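PDB 3K96: glycerol-3-phosphate dehydrogenase [NAD(P)+] from Coxiella burnetii, which probably catalyses the NAD(P)H-dependent reduction of dihydroxyacetone phosphate to sn-glycerol 3-phosphate, the key precursor for phospholipid synthesis. Local coordinates for residues I32-A37 with D102-V107; K126-W131 with Q153-V158; L244-R249 with E324-F329. All blocks are in the same frame, centred on the assembly; numbering follows the deposited sequence.

Contact 1: residues I32-A37 with D102-V107; sequences IAILGA and DILIVV
Strands 32-35 and 102-105 run parallel, with Ala33 beside Ile103, Ile34 beside Leu104 and Leu35 beside Ile105, and their axes come within 4.7 Å. They are neighbouring inner strands of a Rossmann-type NAD(P)-binding sheet; the first and fourth strands in chain order lie side by side here. Four backbone hydrogen bonds join them: Ala33 N to Asp102 O, Leu104 N to Ala33 O, Leu35 N to Leu104 O and Val106 N to Leu35 O. The last, at 2.7 Å, carries the pairing just past the end of strand 102-105.

On one face Ile34 and Leu104 lie side by side and point the same way, Ile34 CG1 being 4.1 Å from Leu104 CD2. Helix 39-49 covers Ile34 on this face, and Val106 touches Trp40, a predicted NADPH-binding residue. On the other face Leu35 reaches diagonally back over Ile103. Its CG sits beside the backbone N (chi1 -51°), and CD1 meets Ile103 CG2 at 3.6 Å. Helices 93-97 and 109-119 close over this layer.

Gly36 follows, the first glycine of a GxGxxG pattern consistent with dinucleotide binding. Its positive phi of 121° suits glycine. Val107 CG1 packs beside it, 3.6 Å from Gly36 CA and 3.4 Å from Leu35 O.

Contact 2: residues K126-W131 with Q153-V158; sequences KTRIAW and QVPMAV
Strands 128-131 and 156-160 run parallel, with Ile129 beside Met156, Ala130 beside Ala157 and Trp131 beside Val158. They belong to a right-handed beta-alpha-beta crossover of the Rossmann-type domain, with helix 143-151 as the connection. Three backbone hydrogen bonds join them. Ile129 N gives a nearly straight bond to Pro155 O at 3.0 Å. Ala157 N to Ile129 O is more bent, 139° at the hydrogen. Trp131 N closes the set on Ala157 O.

Aromatic contacts gather at Trp131. Its CG stands between the backbone N and the carbonyl carbon (chi1 61°), which lays the indole along the neighbouring strand. Ala157 O and Val158 CB sit over one face of the ring, both toward its rim, and Val158 CG2 is 3.5 Å from Trp131 NE1. Met156 SD lies at the ring's edge, 5.2 Å from the centroid of the six-membered ring, a Met-aromatic contact.

Apolar contacts fill the rest. Ala130 CB meets Ala157 CB at 4.1 Å on the face covered by Phe185 of helix 183-193. The Arg128 chain crosses the Pro155 ring at about a right angle, CG to CG 3.7 Å. Its guanidinium goes on to salt bridges with Asp102 and Asp188.

The chemistry thus divides Arg128: its methylenes pack on proline, while its charge is probably balanced by two carboxylates outside this strand pair.

Contact 3: residues L244-R249 with E324-F329; sequences LTEMGR and EMPLTF
Glu324 meets Arg249 through its backbone: Arg249 NH2 donates to Glu324 O at 2.6 Å, with the oxygen 22° out of the guanidinium plane. Glu324 OE1 lies over one face of the same guanidinium. It is 4.5 Å from Arg249 NH2, so only the attraction of opposite charges is likely there.

Met325 comes next, at the N-cap position of helix 326-336. Its side chain crosses that of Glu246 at about a right angle, and Met325 CB lies 3.4 Å from Glu246 OE1. Pro326 starts the helix. Its nitrogen has no hydrogen to give, and its CD rests 3.2 Å from Glu246 OE2.

The next two residues turn their backbone amides to the same carboxylate. Leu327 N donates to Glu246 OE2 at 2.8 Å. Thr328 N donates to Glu246 OE1 at 2.9 Å. Each oxygen uses its syn lone pair, so the two amides hold one oxygen each. Thr328 OG1 adds a third bond, meeting OE1 nearly along its C-O axis. Glu246 reaches this place with CG between its own backbone N and carbonyl carbon (chi1 67°) and an extended chain beyond. The three bonds fix the rotation of the buried carboxylate. The positive end of the helix dipole would probably favour its charged form. Glu246, from another helix, thus accepts the first amides of helix 326-336.

The contact joins helix 233-253 to the start of helix 326-336 in the all-helical C-terminal part. Helix 206-228 packs on Met247, Leu327 and Thr328, and helix 307-320 lies against Met325. Further back on helix 233-253, Leu244 packs on Leu267 of the second subunit.

In the fold
Contacts 1 and 2 belong to one sheet, their centres 11 Å apart. Strands 102-105 and 128-131 are neighbours in it: Ile103 O lies 2.7 Å from Ala130 N and Ile105 N 2.8 Å from Ala130 O, both probable hydrogen bonds. Contact 3 stands apart in the helical C-terminal part, with its centre 30 Å from that of contact 1 and 29 Å from that of contact 2. Contacts 1 and 2 border predicted NADPH and substrate residues; contact 3 is farther off. Between side chains, Val106 is about 3 Å from Trp40 and Val158 about 6 Å from Lys134, while Thr328 is about 10 Å from Lys216, the predicted proton acceptor.

Contact 1: residues I32-A37 with D102-V107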
loop_
_atom_site.group_PDB
_atom_site.type_symbol
_atom_site.label_atom_id
_atom_site.label_comp_id
_atom_site.label_asym_id
_atom_site.label_seq_id
_atom_site.Cartn_x
_atom_site.Cartn_y
_atom_site.Cartn_z
ATOM N N ILE A 32 18.826 -0.861 -29.359
ATOM C CA ILE A 32 17.748 -1.641 -28.775
ATOM C C ILE A 32 16.467 -1.067 -29.364
ATOM O O ILE A 32 16.381 0.138 -29.612
ATOM C CB ILE A 32 17.775 -1.613 -27.235
ATOM C CG1 ILE A 32 16.642 -2.493 -26.658
ATOM C CG2 ILE A 32 17.715 -0.188 -26.723
ATOM C CD1 ILE A 32 16.796 -2.753 -25.181
ATOM N N ALA A 33 15.499 -1.924 -29.661
ATOM C CA ALA A 33 14.234 -1.464 -30.208
ATOM C C ALA A 33 13.156 -1.508 -29.125
ATOM O O ALA A 33 13.043 -2.498 -28.382
ATOM C CB ALA A 33 13.803 -2.328 -31.426
ATOM N N ILE A 34 12.389 -0.422 -29.030
ATOM C CA ILE A 34 11.246 -0.353 -28.116
ATOM C C ILE A 34 9.979 -0.236 -28.955
ATOM O O ILE A 34 9.788 0.747 -29.669
ATOM C CB ILE A 34 11.351 0.835 -27.145
ATOM C CG1 ILE A 34 12.514 0.595 -26.169
ATOM C CG2 ILE A 34 10.031 1.025 -26.422
ATOM C CD1 ILE A 34 12.826 1.737 -25.237
ATOM N N LEU A 35 9.130 -1.257 -28.866
ATOM C CA LEU A 35 7.893 -1.334 -29.615
ATOM C C LEU A 35 6.753 -0.866 -28.708
ATOM O O LEU A 35 6.413 -1.539 -27.735
ATOM C CB LEU A 35 7.653 -2.788 -30.086
ATOM C CG LEU A 35 8.820 -3.483 -30.823
ATOM C CD1 LEU A 35 8.408 -4.883 -31.331
ATOM C CD2 LEU A 35 9.381 -2.632 -31.971
ATOM N N GLY A 36 6.187 0.291 -29.035
ATOM C CA GLY A 36 5.119 0.923 -28.229
ATOM C C GLY A 36 5.586 2.300 -27.784
ATOM O O GLY A 36 6.453 2.435 -26.898
ATOM N N ALA A 37 5.004 3.332 -28.380
ATOM C CA ALA A 37 5.399 4.685 -28.077
ATOM C C ALA A 37 4.407 5.396 -27.180
ATOM O O ALA A 37 4.112 6.590 -27.362
ATOM C CB ALA A 37 5.637 5.462 -29.371
ATOM N N ASP A 102 17.786 -7.222 -29.647
ATOM C CA ASP A 102 17.141 -7.031 -28.327
ATOM C C ASP A 102 15.952 -6.112 -28.486
ATOM O O ASP A 102 16.095 -4.970 -28.919
ATOM C CB ASP A 102 18.109 -6.460 -27.300
ATOM C CG ASP A 102 19.118 -7.485 -26.823
ATOM O OD1 ASP A 102 18.926 -8.689 -27.094
ATOM O OD2 ASP A 102 20.085 -7.090 -26.151
ATOM N N ILE A 103 14.776 -6.621 -28.123
ATOM C CA ILE A 103 13.521 -5.908 -28.301
ATOM C C ILE A 103 12.743 -5.791 -26.991
ATOM O O ILE A 103 12.603 -6.766 -26.256
ATOM C CB ILE A 103 12.646 -6.688 -29.292
ATOM C CG1 ILE A 103 13.465 -7.037 -30.552
ATOM C CG2 ILE A 103 11.394 -5.915 -29.625
ATOM C CD1 ILE A 103 12.798 -8.040 -31.460
ATOM N N LEU A 104 12.225 -4.595 -26.729
ATOM C CA LEU A 104 11.462 -4.307 -25.510
ATOM C C LEU A 104 10.068 -3.827 -25.896
ATOM O O LEU A 104 9.895 -2.731 -26.427
ATOM C CB LEU A 104 12.205 -3.264 -24.677
ATOM C CG LEU A 104 11.502 -2.694 -23.446
ATOM C CD1 LEU A 104 11.051 -3.802 -22.469
ATOM C CD2 LEU A 104 12.442 -1.702 -22.788
ATOM N N ILE A 105 9.081 -4.682 -25.674
ATOM C CA ILE A 105 7.713 -4.394 -26.048
ATOM C C ILE A 105 6.956 -3.706 -24.906
ATOM O O ILE A 105 6.915 -4.217 -23.800
ATOM C CB ILE A 105 6.953 -5.697 -26.394
ATOM C CG1 ILE A 105 7.689 -6.478 -27.504
ATOM C CG2 ILE A 105 5.516 -5.374 -26.765
ATOM C CD1 ILE A 105 7.074 -7.836 -27.832
ATOM N N VAL A 106 6.318 -2.575 -25.210
ATOM C CA VAL A 106 5.585 -1.811 -24.213
ATOM C C VAL A 106 4.256 -1.292 -24.793
ATOM O O VAL A 106 3.945 -0.122 -24.692
ATOM C CB VAL A 106 6.423 -0.609 -23.688
ATOM C CG1 VAL A 106 5.801 -0.054 -22.428
ATOM C CG2 VAL A 106 7.869 -1.029 -23.380
ATOM N N VAL A 107 3.483 -2.172 -25.414
ATOM C CA VAL A 107 2.185 -1.803 -25.945
ATOM C C VAL A 107 1.092 -2.245 -24.943
ATOM O O VAL A 107 1.359 -2.999 -24.009
ATOM C CB VAL A 107 1.974 -2.445 -27.316
ATOM C CG1 VAL A 107 3.059 -1.968 -28.289
ATOM C CG2 VAL A 107 1.985 -3.960 -27.225
#

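Contact 2: residues K126-W131 with Q153-V158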
loop_
_atom_site.group_PDB
_atom_site.type_symbol
_atom_site.label_atom_id
_atom_site.label_comp_id
_atom_site.label_asym_id
_atom_site.label_seq_id
_atom_site.Cartn_x
_atom_site.Cartn_y
_atom_site.Cartn_z
ATOM N N LYS A 126 19.296 -15.059 -32.643
ATOM C CA LYS A 126 19.664 -14.574 -31.314
ATOM C C LYS A 126 18.725 -13.494 -30.738
ATOM O O LYS A 126 19.070 -12.782 -29.804
ATOM C CB LYS A 126 21.092 -14.083 -31.304
ATOM C CG LYS A 126 21.396 -12.909 -32.199
ATOM C CD LYS A 126 22.858 -12.581 -31.987
ATOM C CE LYS A 126 23.314 -11.403 -32.768
ATOM N NZ LYS A 126 24.771 -11.209 -32.517
ATOM N N THR A 127 17.539 -13.394 -31.293
ATOM C CA THR A 127 16.574 -12.432 -30.818
ATOM C C THR A 127 16.193 -12.703 -29.359
ATOM O O THR A 127 15.995 -13.856 -28.962
ATOM C CB THR A 127 15.315 -12.459 -31.679
ATOM O OG1 THR A 127 15.642 -11.952 -32.967
ATOM C CG2 THR A 127 14.174 -11.594 -31.051
ATOM N N ARG A 128 16.143 -11.626 -28.572
ATOM C CA ARG A 128 15.732 -11.673 -27.171
ATOM C C ARG A 128 14.616 -10.666 -27.010
ATOM O O ARG A 128 14.702 -9.552 -27.521
ATOM C CB ARG A 128 16.901 -11.360 -26.248
ATOM C CG ARG A 128 18.084 -12.284 -26.493
ATOM C CD ARG A 128 19.128 -12.120 -25.434
ATOM N NE ARG A 128 19.813 -10.837 -25.471
ATOM C CZ ARG A 128 20.815 -10.524 -24.659
ATOM N NH1 ARG A 128 21.230 -11.394 -23.751
ATOM N NH2 ARG A 128 21.398 -9.350 -24.750
ATOM N N ILE A 129 13.587 -11.061 -26.272
ATOM C CA ILE A 129 12.386 -10.263 -26.124
ATOM C C ILE A 129 12.032 -9.946 -24.679
ATOM O O ILE A 129 11.827 -10.831 -23.865
ATOM C CB ILE A 129 11.190 -10.986 -26.804
ATOM C CG1 ILE A 129 11.428 -11.081 -28.318
ATOM C CG2 ILE A 129 9.842 -10.237 -26.573
ATOM C CD1 ILE A 129 10.448 -11.970 -29.006
ATOM N N ALA A 130 11.977 -8.659 -24.370
ATOM C CA ALA A 130 11.589 -8.212 -23.036
ATOM C C ALA A 130 10.329 -7.408 -23.218
ATOM O O ALA A 130 10.059 -6.961 -24.319
ATOM C CB ALA A 130 12.687 -7.368 -22.401
ATOM N N TRP A 131 9.518 -7.273 -22.158
ATOM C CA TRP A 131 8.319 -6.445 -22.235
ATOM C C TRP A 131 8.041 -5.711 -20.912
ATOM O O TRP A 131 8.426 -6.157 -19.818
ATOM C CB TRP A 131 7.071 -7.240 -22.653
ATOM C CG TRP A 131 6.724 -8.329 -21.690
ATOM C CD1 TRP A 131 5.913 -8.230 -20.590
ATOM C CD2 TRP A 131 7.198 -9.666 -21.722
ATOM N NE1 TRP A 131 5.860 -9.438 -19.933
ATOM C CE2 TRP A 131 6.645 -10.336 -20.612
ATOM C CE3 TRP A 131 8.046 -10.370 -22.583
ATOM C CZ2 TRP A 131 6.908 -11.671 -20.346
ATOM C CZ3 TRP A 131 8.311 -11.701 -22.314
ATOM C CH2 TRP A 131 7.744 -12.336 -21.202
ATOM N N GLN A 153 11.090 -20.437 -27.999
ATOM C CA GLN A 153 11.642 -20.277 -26.674
ATOM C C GLN A 153 12.898 -19.423 -26.636
ATOM O O GLN A 153 13.993 -19.901 -26.343
ATOM C CB GLN A 153 11.940 -21.650 -26.114
ATOM C CG GLN A 153 10.664 -22.453 -25.850
ATOM C CD GLN A 153 9.859 -21.887 -24.664
ATOM O OE1 GLN A 153 10.320 -20.990 -23.933
ATOM N NE2 GLN A 153 8.677 -22.430 -24.458
ATOM N N VAL A 154 12.721 -18.148 -26.915
ATOM C CA VAL A 154 13.796 -17.195 -26.907
ATOM C C VAL A 154 14.065 -16.679 -25.497
ATOM O O VAL A 154 13.251 -16.849 -24.614
ATOM C CB VAL A 154 13.409 -15.999 -27.788
ATOM C CG1 VAL A 154 13.195 -16.467 -29.285
ATOM C CG2 VAL A 154 12.147 -15.312 -27.220
ATOM N N PRO A 155 15.233 -16.081 -25.275
ATOM C CA PRO A 155 15.434 -15.457 -23.984
ATOM C C PRO A 155 14.352 -14.349 -23.764
ATOM O O PRO A 155 14.108 -13.516 -24.650
ATOM C CB PRO A 155 16.833 -14.855 -24.094
ATOM C CG PRO A 155 17.533 -15.690 -25.185
ATOM C CD PRO A 155 16.427 -16.010 -26.143
ATOM N N MET A 156 13.728 -14.356 -22.585
ATOM C CA MET A 156 12.626 -13.456 -22.280
ATOM C C MET A 156 12.802 -12.768 -20.935
ATOM O O MET A 156 13.477 -13.287 -20.070
ATOM C CB MET A 156 11.337 -14.261 -22.188
ATOM C CG MET A 156 10.906 -14.925 -23.435
ATOM S SD MET A 156 9.252 -15.605 -23.224
ATOM C CE MET A 156 9.459 -17.084 -22.222
ATOM N N ALA A 157 12.167 -11.612 -20.768
ATOM C CA ALA A 157 12.237 -10.866 -19.515
ATOM C C ALA A 157 11.059 -9.922 -19.382
ATOM O O ALA A 157 10.522 -9.451 -20.383
ATOM C CB ALA A 157 13.543 -10.061 -19.420
ATOM N N VAL A 158 10.679 -9.655 -18.132
ATOM C CA VAL A 158 9.602 -8.727 -17.822
ATOM C C VAL A 158 10.121 -7.699 -16.839
ATOM O O VAL A 158 10.829 -8.030 -15.898
ATOM C CB VAL A 158 8.357 -9.432 -17.232
ATOM C CG1 VAL A 158 8.721 -10.257 -16.024
ATOM C CG2 VAL A 158 7.243 -8.402 -16.874
#

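Contact 3: residues L244-R249 with E324-F329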
loop_
_atom_site.group_PDB
_atom_site.type_symbol
_atom_site.label_atom_id
_atom_site.label_comp_id
_atom_site.label_asym_id
_atom_site.label_seq_id
_atom_site.Cartn_x
_atom_site.Cartn_y
_atom_site.Cartn_z
ATOM N N LEU A 244 -4.611 -7.728 -2.576
ATOM C CA LEU A 244 -3.349 -8.453 -2.550
ATOM C C LEU A 244 -3.622 -9.943 -2.277
ATOM O O LEU A 244 -2.950 -10.816 -2.833
ATOM C CB LEU A 244 -2.373 -7.860 -1.520
ATOM C CG LEU A 244 -0.913 -8.264 -1.755
ATOM C CD1 LEU A 244 -0.406 -7.552 -3.035
ATOM C CD2 LEU A 244 0.014 -7.942 -0.593
ATOM N N THR A 245 -4.614 -10.243 -1.437
ATOM C CA THR A 245 -4.965 -11.650 -1.166
ATOM C C THR A 245 -5.376 -12.414 -2.435
ATOM O O THR A 245 -4.925 -13.549 -2.655
ATOM C CB THR A 245 -6.082 -11.754 -0.092
ATOM O OG1 THR A 245 -5.614 -11.161 1.128
ATOM C CG2 THR A 245 -6.473 -13.212 0.166
ATOM N N GLU A 246 -6.229 -11.833 -3.286
ATOM C CA GLU A 246 -6.607 -12.576 -4.509
ATOM C C GLU A 246 -5.493 -12.572 -5.538
ATOM O O GLU A 246 -5.366 -13.522 -6.325
ATOM C CB GLU A 246 -7.967 -12.149 -5.101
ATOM C CG GLU A 246 -8.083 -10.789 -5.667
ATOM C CD GLU A 246 -9.550 -10.429 -5.955
ATOM O OE1 GLU A 246 -9.904 -10.226 -7.134
ATOM O OE2 GLU A 246 -10.357 -10.382 -4.991
ATOM N N MET A 247 -4.688 -11.514 -5.537
ATOM C CA MET A 247 -3.535 -11.453 -6.422
ATOM C C MET A 247 -2.622 -12.644 -6.006
ATOM O O MET A 247 -2.146 -13.387 -6.844
ATOM C CB MET A 247 -2.801 -10.115 -6.274
ATOM C CG MET A 247 -1.588 -9.925 -7.191
ATOM S SD MET A 247 -0.689 -8.376 -6.863
ATOM C CE MET A 247 -1.865 -7.175 -7.470
ATOM N N GLY A 248 -2.452 -12.843 -4.702
ATOM C CA GLY A 248 -1.600 -13.927 -4.190
ATOM C C GLY A 248 -2.113 -15.311 -4.562
ATOM O O GLY A 248 -1.324 -16.221 -4.877
ATOM N N ARG A 249 -3.437 -15.470 -4.546
ATOM C CA ARG A 249 -4.062 -16.741 -4.899
ATOM C C ARG A 249 -3.780 -17.099 -6.367
ATOM O O ARG A 249 -3.424 -18.234 -6.697
ATOM C CB ARG A 249 -5.571 -16.681 -4.636
ATOM C CG ARG A 249 -6.248 -18.020 -4.774
ATOM C CD ARG A 249 -7.726 -18.016 -4.285
ATOM N NE ARG A 249 -7.845 -17.621 -2.883
ATOM C CZ ARG A 249 -8.346 -16.472 -2.445
ATOM N NH1 ARG A 249 -8.382 -16.240 -1.140
ATOM N NH2 ARG A 249 -8.838 -15.566 -3.284
ATOM N N GLU A 324 -10.872 -18.324 -6.953
ATOM C CA GLU A 324 -11.707 -17.334 -6.327
ATOM C C GLU A 324 -11.017 -15.971 -6.274
ATOM O O GLU A 324 -9.968 -15.824 -5.652
ATOM C CB GLU A 324 -12.056 -17.734 -4.903
ATOM C CG GLU A 324 -13.052 -16.726 -4.304
ATOM C CD GLU A 324 -13.312 -16.917 -2.822
ATOM O OE1 GLU A 324 -12.627 -17.754 -2.192
ATOM O OE2 GLU A 324 -14.202 -16.211 -2.293
ATOM N N MET A 325 -11.630 -14.979 -6.910
ATOM C CA MET A 325 -11.094 -13.625 -6.940
ATOM C C MET A 325 -12.289 -12.702 -6.840
ATOM O O MET A 325 -12.810 -12.258 -7.858
ATOM C CB MET A 325 -10.332 -13.384 -8.259
ATOM C CG MET A 325 -9.262 -14.419 -8.529
ATOM S SD MET A 325 -8.214 -13.937 -9.918
ATOM C CE MET A 325 -7.438 -12.472 -9.205
ATOM N N PRO A 326 -12.735 -12.428 -5.600
ATOM C CA PRO A 326 -13.942 -11.634 -5.333
ATOM C C PRO A 326 -13.945 -10.220 -5.870
ATOM O O PRO A 326 -14.970 -9.799 -6.407
ATOM C CB PRO A 326 -14.067 -11.625 -3.791
ATOM C CG PRO A 326 -13.025 -12.580 -3.267
ATOM C CD PRO A 326 -12.124 -12.999 -4.384
ATOM N N LEU A 327 -12.855 -9.469 -5.710
ATOM C CA LEU A 327 -12.839 -8.109 -6.245
ATOM C C LEU A 327 -12.951 -8.115 -7.765
ATOM O O LEU A 327 -13.737 -7.352 -8.334
ATOM C CB LEU A 327 -11.636 -7.270 -5.795
ATOM C CG LEU A 327 -11.752 -6.678 -4.381
ATOM C CD1 LEU A 327 -11.798 -7.766 -3.316
ATOM C CD2 LEU A 327 -10.622 -5.685 -4.098
ATOM N N THR A 328 -12.181 -8.981 -8.413
ATOM C CA THR A 328 -12.184 -9.070 -9.878
ATOM C C THR A 328 -13.563 -9.449 -10.389
ATOM O O THR A 328 -14.029 -8.907 -11.372
ATOM C CB THR A 328 -11.173 -10.116 -10.355
ATOM O OG1 THR A 328 -9.865 -9.728 -9.905
ATOM C CG2 THR A 328 -11.222 -10.258 -11.868
ATOM N N PHE A 329 -14.220 -10.373 -9.697
ATOM C CA PHE A 329 -15.545 -10.790 -10.109
ATOM C C PHE A 329 -16.575 -9.684 -9.949
ATOM O O PHE A 329 -17.440 -9.538 -10.808
ATOM C CB PHE A 329 -15.973 -12.061 -9.386
ATOM C CG PHE A 329 -15.363 -13.294 -9.959
ATOM C CD1 PHE A 329 -16.154 -14.380 -10.306
ATOM C CD2 PHE A 329 -13.990 -13.349 -10.229
ATOM C CE1 PHE A 329 -15.576 -15.527 -10.869
ATOM C CE2 PHE A 329 -13.420 -14.473 -10.780
ATOM C CZ PHE A 329 -14.213 -15.570 -11.102
#